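Local structure of proton-dependent oligopeptide transporter family protein (Xanthomonas campestris, 6EI3) at residues A297-F302 with L488-Y493; S369-S374 with V411-T416; S374-I379 with F482-A487. The protein probably couples the movement of protons to the uptake of peptides across the membrane, as in other POT-family members of the major facilitator superfamily. All coordinates share one frame; numbering follows the deposited sequence.

Contact 1. Residues A297-F302 with L488-Y493; sequences ALVTPF and LAFGLY. With 78M ((2S)-2,3-dihydroxypropyl(7Z)-pentadec-7-enoate), chain O; 78M ((2S)-2,3-dihydroxypropyl(7Z)-pentadec-7-enoate), chain C.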
loop_
_atom_site.group_PDB
_atom_site.type_symbol
_atom_site.label_atom_id
_atom_site.label_comp_id
_atom_site.label_asym_id
_atom_site.label_seq_id
_atom_site.Cartn_x
_atom_site.Cartn_y
_atom_site.Cartn_z
ATOM N N ALA A 297 12.392 -1.869 -0.180
ATOM C CA ALA A 297 12.303 -3.311 -0.492
ATOM C C ALA A 297 12.221 -4.152 0.794
ATOM O O ALA A 297 11.457 -5.119 0.879
ATOM C CB ALA A 297 13.511 -3.743 -1.333
ATOM N N LEU A 298 13.001 -3.754 1.798
ATOM C CA LEU A 298 13.091 -4.418 3.097
ATOM C C LEU A 298 11.892 -4.174 3.994
ATOM O O LEU A 298 11.714 -4.890 4.978
ATOM C CB LEU A 298 14.410 -4.018 3.784
ATOM C CG LEU A 298 15.661 -4.587 3.129
ATOM C CD1 LEU A 298 16.926 -3.944 3.696
ATOM C CD2 LEU A 298 15.719 -6.106 3.278
ATOM N N VAL A 299 11.078 -3.167 3.654
ATOM C CA VAL A 299 9.834 -2.796 4.335
ATOM C C VAL A 299 8.634 -3.565 3.738
ATOM O O VAL A 299 7.618 -3.697 4.413
ATOM C CB VAL A 299 9.620 -1.243 4.336
ATOM C CG1 VAL A 299 8.158 -0.850 4.591
ATOM C CG2 VAL A 299 10.514 -0.587 5.381
ATOM N N THR A 300 8.740 -4.070 2.492
ATOM C CA THR A 300 7.620 -4.799 1.834
ATOM C C THR A 300 6.985 -5.897 2.744
ATOM O O THR A 300 5.765 -5.963 2.744
ATOM C CB THR A 300 7.999 -5.353 0.439
ATOM O OG1 THR A 300 9.073 -6.295 0.562
ATOM C CG2 THR A 300 8.367 -4.266 -0.542
ATOM N N PRO A 301 7.726 -6.691 3.585
ATOM C CA PRO A 301 7.045 -7.679 4.454
ATOM C C PRO A 301 6.125 -7.024 5.474
ATOM O O PRO A 301 5.154 -7.652 5.876
ATOM C CB PRO A 301 8.212 -8.387 5.138
ATOM C CG PRO A 301 9.339 -8.265 4.124
ATOM C CD PRO A 301 9.193 -6.832 3.727
ATOM N N PHE A 302 6.387 -5.748 5.865
ATOM C CA PHE A 302 5.470 -5.065 6.780
ATOM C C PHE A 302 4.084 -4.970 6.111
ATOM O O PHE A 302 3.071 -5.192 6.767
ATOM C CB PHE A 302 5.975 -3.651 7.203
ATOM C CG PHE A 302 4.854 -2.871 7.858
ATOM C CD1 PHE A 302 4.485 -3.125 9.178
ATOM C CD2 PHE A 302 4.080 -1.977 7.117
ATOM C CE1 PHE A 302 3.395 -2.457 9.760
ATOM C CE2 PHE A 302 2.992 -1.326 7.695
ATOM C CZ PHE A 302 2.648 -1.579 9.010
ATOM N N LEU A 488 15.385 -8.017 10.990
ATOM C CA LEU A 488 16.805 -8.314 11.109
ATOM C C LEU A 488 17.564 -7.792 9.881
ATOM O O LEU A 488 18.558 -7.101 10.059
ATOM C CB LEU A 488 17.050 -9.836 11.338
ATOM C CG LEU A 488 18.519 -10.297 11.360
ATOM C CD1 LEU A 488 19.274 -9.726 12.556
ATOM C CD2 LEU A 488 18.625 -11.826 11.334
ATOM N N ALA A 489 17.080 -8.092 8.652
ATOM C CA ALA A 489 17.738 -7.649 7.409
ATOM C C ALA A 489 17.714 -6.125 7.315
ATOM O O ALA A 489 18.745 -5.521 7.035
ATOM C CB ALA A 489 17.076 -8.281 6.194
ATOM N N PHE A 490 16.568 -5.501 7.642
ATOM C CA PHE A 490 16.438 -4.040 7.676
ATOM C C PHE A 490 17.472 -3.422 8.636
ATOM O O PHE A 490 18.173 -2.498 8.259
ATOM C CB PHE A 490 15.011 -3.611 8.086
ATOM C CG PHE A 490 14.740 -2.133 7.898
ATOM C CD1 PHE A 490 15.142 -1.208 8.853
ATOM C CD2 PHE A 490 14.083 -1.671 6.766
ATOM C CE1 PHE A 490 14.921 0.162 8.662
ATOM C CE2 PHE A 490 13.847 -0.307 6.582
ATOM C CZ PHE A 490 14.260 0.601 7.537
ATOM N N GLY A 491 17.537 -3.939 9.854
ATOM C CA GLY A 491 18.427 -3.449 10.905
ATOM C C GLY A 491 19.895 -3.506 10.553
ATOM O O GLY A 491 20.654 -2.594 10.915
ATOM N N LEU A 492 20.307 -4.583 9.847
ATOM C CA LEU A 492 21.705 -4.748 9.438
ATOM C C LEU A 492 22.049 -3.761 8.327
ATOM O O LEU A 492 23.139 -3.197 8.331
ATOM C CB LEU A 492 22.013 -6.202 9.034
ATOM C CG LEU A 492 21.942 -7.254 10.170
ATOM C CD1 LEU A 492 21.795 -8.662 9.601
ATOM C CD2 LEU A 492 23.170 -7.191 11.075
ATOM N N TYR A 493 21.093 -3.507 7.416
ATOM C CA TYR A 493 21.261 -2.524 6.344
ATOM C C TYR A 493 21.300 -1.093 6.949
ATOM O O TYR A 493 22.186 -0.311 6.608
ATOM C CB TYR A 493 20.146 -2.646 5.280
ATOM C CG TYR A 493 20.363 -1.696 4.121
ATOM C CD1 TYR A 493 21.269 -1.999 3.103
ATOM C CD2 TYR A 493 19.755 -0.443 4.100
ATOM C CE1 TYR A 493 21.521 -1.098 2.067
ATOM C CE2 TYR A 493 20.004 0.467 3.073
ATOM C CZ TYR A 493 20.865 0.125 2.046
ATOM O OH TYR A 493 21.088 1.029 1.039
HETATM O O21 78M O . 23.291 0.312 -0.393
HETATM C C20 78M O . 22.869 0.620 -1.712
HETATM C C18 78M O . 22.526 -0.632 -2.483
HETATM O O19 78M O . 23.658 -1.504 -2.535
HETATM C C17 78M O . 22.047 -0.334 -3.882
HETATM O O2 78M O . 21.343 -1.520 -4.322
HETATM C C1 78M O . 20.558 -1.423 -5.402
HETATM O O1 78M O . 20.523 -0.462 -6.127
HETATM C C2 78M O . 19.723 -2.657 -5.579
HETATM C C3 78M O . 18.227 -2.387 -5.487
HETATM C C4 78M O . 17.472 -3.471 -4.729
HETATM C C5 78M O . 16.474 -4.257 -5.563
HETATM C C6 78M O . 15.131 -3.554 -5.795
HETATM C C7 78M O . 14.038 -4.122 -4.949
HETATM C C8 78M O . 13.007 -4.840 -5.361
HETATM C C9 78M O . 11.921 -5.408 -4.493
HETATM C C10 78M O . 12.297 -6.796 -3.967
HETATM C C11 78M O . 12.054 -6.999 -2.481
HETATM C C12 78M O . 13.034 -7.974 -1.839
HETATM C C13 78M O . 12.950 -8.091 -0.323
HETATM C C15 78M O . 11.975 -9.316 1.644
HETATM C C14 78M O . 11.831 -8.982 0.186
HETATM O O21 78M C . 22.224 0.051 17.287
HETATM C C20 78M C . 22.330 -0.756 16.121
HETATM C C18 78M C . 21.764 -2.136 16.363
HETATM O O19 78M C . 22.513 -2.791 17.391
HETATM C C17 78M C . 21.755 -2.992 15.118
HETATM O O2 78M C . 21.081 -4.209 15.521
HETATM C C1 78M C . 20.448 -4.932 14.589
HETATM O O1 78M C . 20.395 -4.632 13.426
HETATM C C2 78M C . 19.833 -6.166 15.184
HETATM C C3 78M C . 18.487 -6.555 14.587
HETATM C C4 78M C . 17.353 -5.614 14.975
HETATM C C5 78M C . 16.189 -6.263 15.714
HETATM C C6 78M C . 15.338 -7.203 14.862
HETATM C C7 78M C . 14.174 -7.781 15.607
HETATM C C8 78M C . 14.019 -9.027 16.032
HETATM C C9 78M C . 14.987 -10.169 15.899
HETATM C C10 78M C . 14.590 -11.159 14.811
HETATM C C11 78M C . 15.609 -12.270 14.581
HETATM C C12 78M C . 15.254 -13.246 13.461
HETATM C C13 78M C . 14.259 -14.342 13.838
HETATM C C15 78M C . 12.691 -16.152 13.032
HETATM C C14 78M C . 13.823 -15.216 12.674
#
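L298 of helix 281-306 reaches across to A489, F490 and Y493 of helix 471-495, and its CB and both methyls each touch a residue there. CB lies 3.8 Å from F490 CD2, obliquely to that ring. Farther out the chain forks. CD1 turns to the backbone end of Y493 and comes within 3.8 Å of its CB; the two side chains cross at about a right angle. CD2 takes the other branch and meets A489 CB at 3.9 Å. The fork thus sits against two residues one helical turn apart, with F490 at its base. The first torsion (chi1 -70°) sets CG anti to the carbonyl carbon, which carries both methyls over to the partner helix. V299 adds a second point. Its CG2 lies 3.6 Å from F490 CE2, and the two side chains run side by side in the same direction. M367 of helix 363-389 touches both V299 and F490.

The two helix segments run roughly antiparallel, with 151° between their directions and 9.5 Å between their axes. At the tip of the Y493 side chain, OH and O21 of a bound monoacylglycerol share a hydrogen bond of 2.7 Å. O21 sits at the ring edge, in its plane, and either oxygen could be the donor. The tail of the same lipid passes A297, T300 and P301. Within 297-302, T300 OG1 donates to A297 O at 2.7 Å and also pairs with W447 NE1.

Between the two segments only apolar groups meet, which fits packing and burial of apolar surface rather than directional bonds; the tyrosine hydroxyl bonds to the lipid.

Contact 2. Residues S369-S374 with V411-T416; sequences SGIAFS and VLVSAT. With 78M ((2S)-2,3-dihydroxypropyl(7Z)-pentadec-7-enoate), chain J; 78M ((2S)-2,3-dihydroxypropyl(7Z)-pentadec-7-enoate), chain F.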
loop_
_atom_site.group_PDB
_atom_site.type_symbol
_atom_site.label_atom_id
_atom_site.label_comp_id
_atom_site.label_asym_id
_atom_site.label_seq_id
_atom_site.Cartn_x
_atom_site.Cartn_y
_atom_site.Cartn_z
ATOM N N SER A 369 12.077 -1.310 14.497
ATOM C CA SER A 369 11.170 -1.633 15.602
ATOM C C SER A 369 9.757 -1.872 15.096
ATOM O O SER A 369 9.076 -2.751 15.612
ATOM C CB SER A 369 11.164 -0.515 16.641
ATOM O OG SER A 369 12.455 -0.291 17.185
ATOM N N GLY A 370 9.352 -1.109 14.085
ATOM C CA GLY A 370 8.038 -1.188 13.460
ATOM C C GLY A 370 7.789 -2.506 12.755
ATOM O O GLY A 370 6.701 -3.067 12.881
ATOM N N ILE A 371 8.805 -3.015 12.020
ATOM C CA ILE A 371 8.688 -4.298 11.310
ATOM C C ILE A 371 8.608 -5.419 12.350
ATOM O O ILE A 371 7.775 -6.312 12.223
ATOM C CB ILE A 371 9.844 -4.510 10.310
ATOM C CG1 ILE A 371 9.935 -3.338 9.302
ATOM C CG2 ILE A 371 9.736 -5.877 9.592
ATOM C CD1 ILE A 371 11.268 -3.312 8.503
ATOM N N ALA A 372 9.449 -5.334 13.394
ATOM C CA ALA A 372 9.508 -6.293 14.490
ATOM C C ALA A 372 8.151 -6.395 15.236
ATOM O O ALA A 372 7.664 -7.508 15.445
ATOM C CB ALA A 372 10.628 -5.916 15.446
ATOM N N PHE A 373 7.516 -5.242 15.566
ATOM C CA PHE A 373 6.213 -5.219 16.235
ATOM C C PHE A 373 5.092 -5.817 15.392
ATOM O O PHE A 373 4.200 -6.452 15.959
ATOM C CB PHE A 373 5.839 -3.825 16.742
ATOM C CG PHE A 373 6.336 -3.582 18.149
ATOM C CD1 PHE A 373 5.645 -4.088 19.247
ATOM C CD2 PHE A 373 7.499 -2.858 18.378
ATOM C CE1 PHE A 373 6.113 -3.875 20.550
ATOM C CE2 PHE A 373 7.953 -2.628 19.680
ATOM C CZ PHE A 373 7.264 -3.147 20.757
ATOM N N SER A 374 5.168 -5.689 14.047
ATOM C CA SER A 374 4.182 -6.306 13.160
ATOM C C SER A 374 4.359 -7.852 13.262
ATOM O O SER A 374 3.371 -8.578 13.265
ATOM C CB SER A 374 4.304 -5.783 11.728
ATOM O OG SER A 374 5.313 -6.435 10.964
ATOM N N VAL A 411 2.565 2.847 12.855
ATOM C CA VAL A 411 2.956 4.204 13.258
ATOM C C VAL A 411 4.502 4.341 13.275
ATOM O O VAL A 411 5.029 5.374 12.858
ATOM C CB VAL A 411 2.290 4.592 14.619
ATOM C CG1 VAL A 411 2.952 5.806 15.247
ATOM C CG2 VAL A 411 0.784 4.830 14.450
ATOM N N LEU A 412 5.206 3.268 13.672
ATOM C CA LEU A 412 6.669 3.240 13.724
ATOM C C LEU A 412 7.324 3.103 12.338
ATOM O O LEU A 412 8.358 3.728 12.113
ATOM C CB LEU A 412 7.170 2.109 14.632
ATOM C CG LEU A 412 7.005 2.259 16.145
ATOM C CD1 LEU A 412 7.303 0.920 16.844
ATOM C CD2 LEU A 412 7.941 3.329 16.709
ATOM N N VAL A 413 6.778 2.274 11.426
ATOM C CA VAL A 413 7.481 2.102 10.148
ATOM C C VAL A 413 6.788 2.851 8.977
ATOM O O VAL A 413 7.478 3.511 8.192
ATOM C CB VAL A 413 7.810 0.607 9.819
ATOM C CG1 VAL A 413 6.563 -0.260 9.703
ATOM C CG2 VAL A 413 8.701 0.473 8.576
ATOM N N SER A 414 5.459 2.726 8.850
ATOM C CA SER A 414 4.700 3.320 7.749
ATOM C C SER A 414 4.683 4.826 7.784
ATOM O O SER A 414 4.986 5.435 6.758
ATOM C CB SER A 414 3.286 2.748 7.674
ATOM O OG SER A 414 2.663 3.180 6.480
ATOM N N ALA A 415 4.403 5.432 8.957
ATOM C CA ALA A 415 4.415 6.888 9.107
ATOM C C ALA A 415 5.845 7.487 8.977
ATOM O O ALA A 415 5.990 8.608 8.509
ATOM C CB ALA A 415 3.797 7.279 10.442
ATOM N N THR A 416 6.886 6.731 9.367
ATOM C CA THR A 416 8.290 7.144 9.316
ATOM C C THR A 416 8.935 6.988 7.923
ATOM O O THR A 416 9.728 7.842 7.525
ATOM C CB THR A 416 9.084 6.316 10.325
ATOM O OG1 THR A 416 8.424 6.349 11.587
ATOM C CG2 THR A 416 10.515 6.791 10.482
HETATM O O21 78M J . 24.162 4.697 14.522
HETATM C C20 78M J . 23.303 4.166 13.524
HETATM C C18 78M J . 22.603 2.920 14.016
HETATM O O19 78M J . 23.574 1.953 14.431
HETATM C C17 78M J . 21.684 2.328 12.974
HETATM O O2 78M J . 21.070 1.161 13.572
HETATM C C1 78M J . 19.757 0.978 13.383
HETATM O O1 78M J . 19.041 1.771 12.830
HETATM C C2 78M J . 19.305 -0.342 13.943
HETATM C C3 78M J . 17.954 -0.268 14.639
HETATM C C4 78M J . 17.715 -1.382 15.637
HETATM C C5 78M J . 16.544 -1.090 16.556
HETATM C C6 78M J . 16.135 -2.256 17.452
HETATM C C7 78M J . 15.101 -1.839 18.459
HETATM C C8 78M J . 14.212 -2.598 19.093
HETATM C C9 78M J . 14.002 -4.085 18.969
HETATM C C10 78M J . 12.772 -4.453 18.132
HETATM C C11 78M J . 11.424 -4.381 18.863
HETATM C C12 78M J . 11.069 -5.580 19.744
HETATM C C13 78M J . 10.890 -6.901 19.004
HETATM C C15 78M J . 10.953 -9.417 19.144
HETATM C C14 78M J . 10.782 -8.120 19.898
HETATM O O21 78M F . -7.898 -19.386 26.325
HETATM C C20 78M F . -6.773 -19.230 25.472
HETATM C C18 78M F . -5.696 -18.418 26.154
HETATM O O19 78M F . -6.165 -17.098 26.436
HETATM C C17 78M F . -4.390 -18.394 25.388
HETATM O O2 78M F . -4.472 -17.461 24.282
HETATM C C1 78M F . -3.868 -16.273 24.420
HETATM O O1 78M F . -3.528 -15.812 25.481
HETATM C C2 78M F . -3.658 -15.607 23.091
HETATM C C3 78M F . -3.044 -14.212 23.191
HETATM C C4 78M F . -1.720 -14.076 22.459
HETATM C C5 78M F . -0.479 -14.186 23.331
HETATM C C6 78M F . 0.825 -14.215 22.529
HETATM C C7 78M F . 1.733 -13.063 22.816
HETATM C C8 78M F . 1.737 -11.890 22.205
HETATM C C9 78M F . 2.647 -10.732 22.488
HETATM C C10 78M F . 2.428 -10.093 23.866
HETATM C C11 78M F . 3.622 -9.305 24.389
HETATM C C12 78M F . 3.702 -7.864 23.910
HETATM C C13 78M F . 5.039 -7.201 24.185
HETATM C C15 78M F . 6.445 -5.111 24.078
HETATM C C14 78M F . 5.093 -5.731 23.812
#
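The F373 ring and L412 meet obliquely, with F373 CD2 4.1 Å from L412 CD1. Lipid reaches the same ring from two directions. C15 of one monoacylglycerol lies near the ring plane at its edge, 3.8 Å from F373 CE1. C11 of another approaches CE2 obliquely. Outside the two segments, F408 meets F373 edge-to-face.

The backbones come close at G370. Its CA is 3.6 Å from L412 CB, and V413 CG1 is 4.0 Å from G370 C. G370 has no side chain, and L412 and V413 pack directly against its backbone. This lets the segments of helices 363-389 and 400-424 approach to 7.6 Å between axes, at 130° between their directions. L412 CD1 also reaches back to S369 CB. On the other flank V413 CG2 faces I371 CG1 at 4.1 Å. With chi1 at 61°, V413 CG1 lies between its own N and carbonyl carbon, and the two methyls divide the work: CG1 against the G370 backbone, CG2 toward I371.

The hydroxyls bond within their own helices. S374 OG donates to I371 O, T416 OG1 donates to L412 O from above the carbonyl plane, and S369 OG pairs with R365 O.

The interface therefore relies on close apolar packing around a glycine. Its buried hydroxyls are satisfied by backbone carbonyls on their own side, while lipid tails, with F408, also touch the F373 ring.

Contact 3. Residues S374-I379 with F482-A487; sequences SGVAWI and FAFLAA. With 78M ((2S)-2,3-dihydroxypropyl(7Z)-pentadec-7-enoate), chain C.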
loop_
_atom_site.group_PDB
_atom_site.type_symbol
_atom_site.label_atom_id
_atom_site.label_comp_id
_atom_site.label_asym_id
_atom_site.label_seq_id
_atom_site.Cartn_x
_atom_site.Cartn_y
_atom_site.Cartn_z
ATOM N N SER A 374 5.168 -5.689 14.047
ATOM C CA SER A 374 4.182 -6.306 13.160
ATOM C C SER A 374 4.359 -7.852 13.262
ATOM O O SER A 374 3.371 -8.578 13.265
ATOM C CB SER A 374 4.304 -5.783 11.728
ATOM O OG SER A 374 5.313 -6.435 10.964
ATOM N N GLY A 375 5.595 -8.306 13.457
ATOM C CA GLY A 375 5.908 -9.718 13.687
ATOM C C GLY A 375 5.300 -10.206 14.995
ATOM O O GLY A 375 4.671 -11.265 15.032
ATOM N N VAL A 376 5.416 -9.395 16.058
ATOM C CA VAL A 376 4.854 -9.684 17.392
ATOM C C VAL A 376 3.317 -9.783 17.307
ATOM O O VAL A 376 2.736 -10.676 17.918
ATOM C CB VAL A 376 5.352 -8.669 18.470
ATOM C CG1 VAL A 376 4.775 -8.979 19.860
ATOM C CG2 VAL A 376 6.878 -8.650 18.535
ATOM N N ALA A 377 2.675 -8.911 16.498
ATOM C CA ALA A 377 1.225 -8.905 16.266
ATOM C C ALA A 377 0.800 -10.249 15.688
ATOM O O ALA A 377 -0.205 -10.816 16.116
ATOM C CB ALA A 377 0.849 -7.788 15.300
ATOM N N TRP A 378 1.598 -10.777 14.744
ATOM C CA TRP A 378 1.311 -12.048 14.092
ATOM C C TRP A 378 1.617 -13.253 15.000
ATOM O O TRP A 378 0.983 -14.287 14.816
ATOM C CB TRP A 378 1.979 -12.107 12.715
ATOM C CG TRP A 378 1.155 -11.345 11.709
ATOM C CD1 TRP A 378 0.978 -9.992 11.647
ATOM C CD2 TRP A 378 0.251 -11.912 10.746
ATOM N NE1 TRP A 378 0.042 -9.679 10.687
ATOM C CE2 TRP A 378 -0.392 -10.839 10.092
ATOM C CE3 TRP A 378 -0.072 -13.226 10.368
ATOM C CZ2 TRP A 378 -1.296 -11.034 9.045
ATOM C CZ3 TRP A 378 -0.967 -13.423 9.325
ATOM C CH2 TRP A 378 -1.602 -12.335 8.703
ATOM N N ILE A 379 2.480 -13.094 16.046
ATOM C CA ILE A 379 2.670 -14.155 17.053
ATOM C C ILE A 379 1.335 -14.251 17.846
ATOM O O ILE A 379 0.834 -15.354 18.069
ATOM C CB ILE A 379 3.903 -13.949 17.997
ATOM C CG1 ILE A 379 5.265 -14.098 17.251
ATOM C CG2 ILE A 379 3.833 -14.880 19.256
ATOM C CD1 ILE A 379 5.610 -15.555 16.697
ATOM N N PHE A 482 8.653 -14.222 8.918
ATOM C CA PHE A 482 9.000 -13.425 7.741
ATOM C C PHE A 482 9.240 -11.959 8.152
ATOM O O PHE A 482 10.222 -11.369 7.709
ATOM C CB PHE A 482 7.891 -13.550 6.668
ATOM C CG PHE A 482 8.062 -12.818 5.350
ATOM C CD1 PHE A 482 9.302 -12.760 4.717
ATOM C CD2 PHE A 482 6.971 -12.222 4.721
ATOM C CE1 PHE A 482 9.449 -12.115 3.482
ATOM C CE2 PHE A 482 7.114 -11.589 3.478
ATOM C CZ PHE A 482 8.351 -11.541 2.866
ATOM N N ALA A 483 8.404 -11.412 9.056
ATOM C CA ALA A 483 8.572 -10.046 9.560
ATOM C C ALA A 483 9.815 -9.943 10.445
ATOM O O ALA A 483 10.547 -8.961 10.344
ATOM C CB ALA A 483 7.352 -9.603 10.340
ATOM N N PHE A 484 10.060 -10.946 11.305
ATOM C CA PHE A 484 11.251 -10.954 12.177
ATOM C C PHE A 484 12.533 -10.992 11.355
ATOM O O PHE A 484 13.485 -10.269 11.679
ATOM C CB PHE A 484 11.194 -12.111 13.189
ATOM C CG PHE A 484 10.117 -11.950 14.243
ATOM C CD1 PHE A 484 9.899 -10.718 14.858
ATOM C CD2 PHE A 484 9.393 -13.052 14.694
ATOM C CE1 PHE A 484 8.921 -10.573 15.854
ATOM C CE2 PHE A 484 8.420 -12.910 15.694
ATOM C CZ PHE A 484 8.182 -11.668 16.260
ATOM N N LEU A 485 12.538 -11.817 10.271
ATOM C CA LEU A 485 13.676 -11.938 9.366
ATOM C C LEU A 485 13.887 -10.601 8.641
ATOM O O LEU A 485 15.028 -10.174 8.451
ATOM C CB LEU A 485 13.423 -13.078 8.359
ATOM C CG LEU A 485 14.550 -13.433 7.377
ATOM C CD1 LEU A 485 15.697 -14.167 8.072
ATOM C CD2 LEU A 485 14.026 -14.301 6.260
ATOM N N ALA A 486 12.778 -9.944 8.247
ATOM C CA ALA A 486 12.801 -8.653 7.557
ATOM C C ALA A 486 13.336 -7.594 8.489
ATOM O O ALA A 486 14.164 -6.806 8.055
ATOM C CB ALA A 486 11.409 -8.271 7.089
ATOM N N ALA A 487 12.909 -7.598 9.776
ATOM C CA ALA A 487 13.375 -6.648 10.795
ATOM C C ALA A 487 14.883 -6.766 10.957
ATOM O O ALA A 487 15.576 -5.749 11.015
ATOM C CB ALA A 487 12.696 -6.925 12.124
HETATM O O21 78M C . 22.224 0.051 17.287
HETATM C C20 78M C . 22.330 -0.756 16.121
HETATM C C18 78M C . 21.764 -2.136 16.363
HETATM O O19 78M C . 22.513 -2.791 17.391
HETATM C C17 78M C . 21.755 -2.992 15.118
HETATM O O2 78M C . 21.081 -4.209 15.521
HETATM C C1 78M C . 20.448 -4.932 14.589
HETATM O O1 78M C . 20.395 -4.632 13.426
HETATM C C2 78M C . 19.833 -6.166 15.184
HETATM C C3 78M C . 18.487 -6.555 14.587
HETATM C C4 78M C . 17.353 -5.614 14.975
HETATM C C5 78M C . 16.189 -6.263 15.714
HETATM C C6 78M C . 15.338 -7.203 14.862
HETATM C C7 78M C . 14.174 -7.781 15.607
HETATM C C8 78M C . 14.019 -9.027 16.032
HETATM C C9 78M C . 14.987 -10.169 15.899
HETATM C C10 78M C . 14.590 -11.159 14.811
HETATM C C11 78M C . 15.609 -12.270 14.581
HETATM C C12 78M C . 15.254 -13.246 13.461
HETATM C C13 78M C . 14.259 -14.342 13.838
HETATM C C15 78M C . 12.691 -16.152 13.032
HETATM C C14 78M C . 13.823 -15.216 12.674
#
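The closest packing is between the F484 ring and the backbone around G375. G375 CA lies over one face of the ring, in a CH-pi contact 4.2 Å from the centroid and 26° off the ring normal. The ring's CZ comes within 3.5 Å of G375 C. With CG anti to the carbonyl carbon (chi1 -69°), the F484 ring reaches the G375 backbone, nearer than the start of the side chain does.

Apolar side-chain contacts flank the ring. V376 CG2 lies at its edge, in plane, 3.9 Å from F484 CE1. I379 CG1 is also near the ring plane and meets CE2 at 3.7 Å. Both side chains cross F484 at about a right angle.

Small residues make the third group. A483 CB rests 3.6 Å from G375 CA, and S374 OG is close to the same methyl; its hydrogen bond goes to I371 O in its own helix. G375 has no side chain, and A483 and the F484 ring lie directly on its backbone.

Lipid forms the last group. A monoacylglycerol tail runs along helix 471-495: its C13 and C10 lie near F484 CB, and C6 is 3.8 Å from A487 CB.

The segments of helices 363-389 and 471-495 are nearly antiparallel, at 162°, with axes 8.6 Å apart. Glycine and alanine at the near point, beside one larger aromatic, form a close helix-helix packing within the transmembrane bundle of this major facilitator superfamily transporter.

The three contacts join four helices into one continuous patch. Helix 363-389 is shared by contacts 2 and 3, which have S374 in common, and helix 471-495 by contacts 1 and 3. Their centres lie 10 to 11 Å apart. F302 of contact 1 bridges to both others: its CD1 is 3.6 Å from V413 CG1 and 3.7 Å from S374 CB. I371 CD1 packs on F490 CD2 at 3.7 Å, tying contact 2 to contact 1. P301 CG meets A486 CB at 3.6 Å, tying contact 1 to contact 3. One monoacylglycerol touches both contacts 1 and 3. Along the chain, contacts 2 and 3 both fall inside the loop that contact 1 closes.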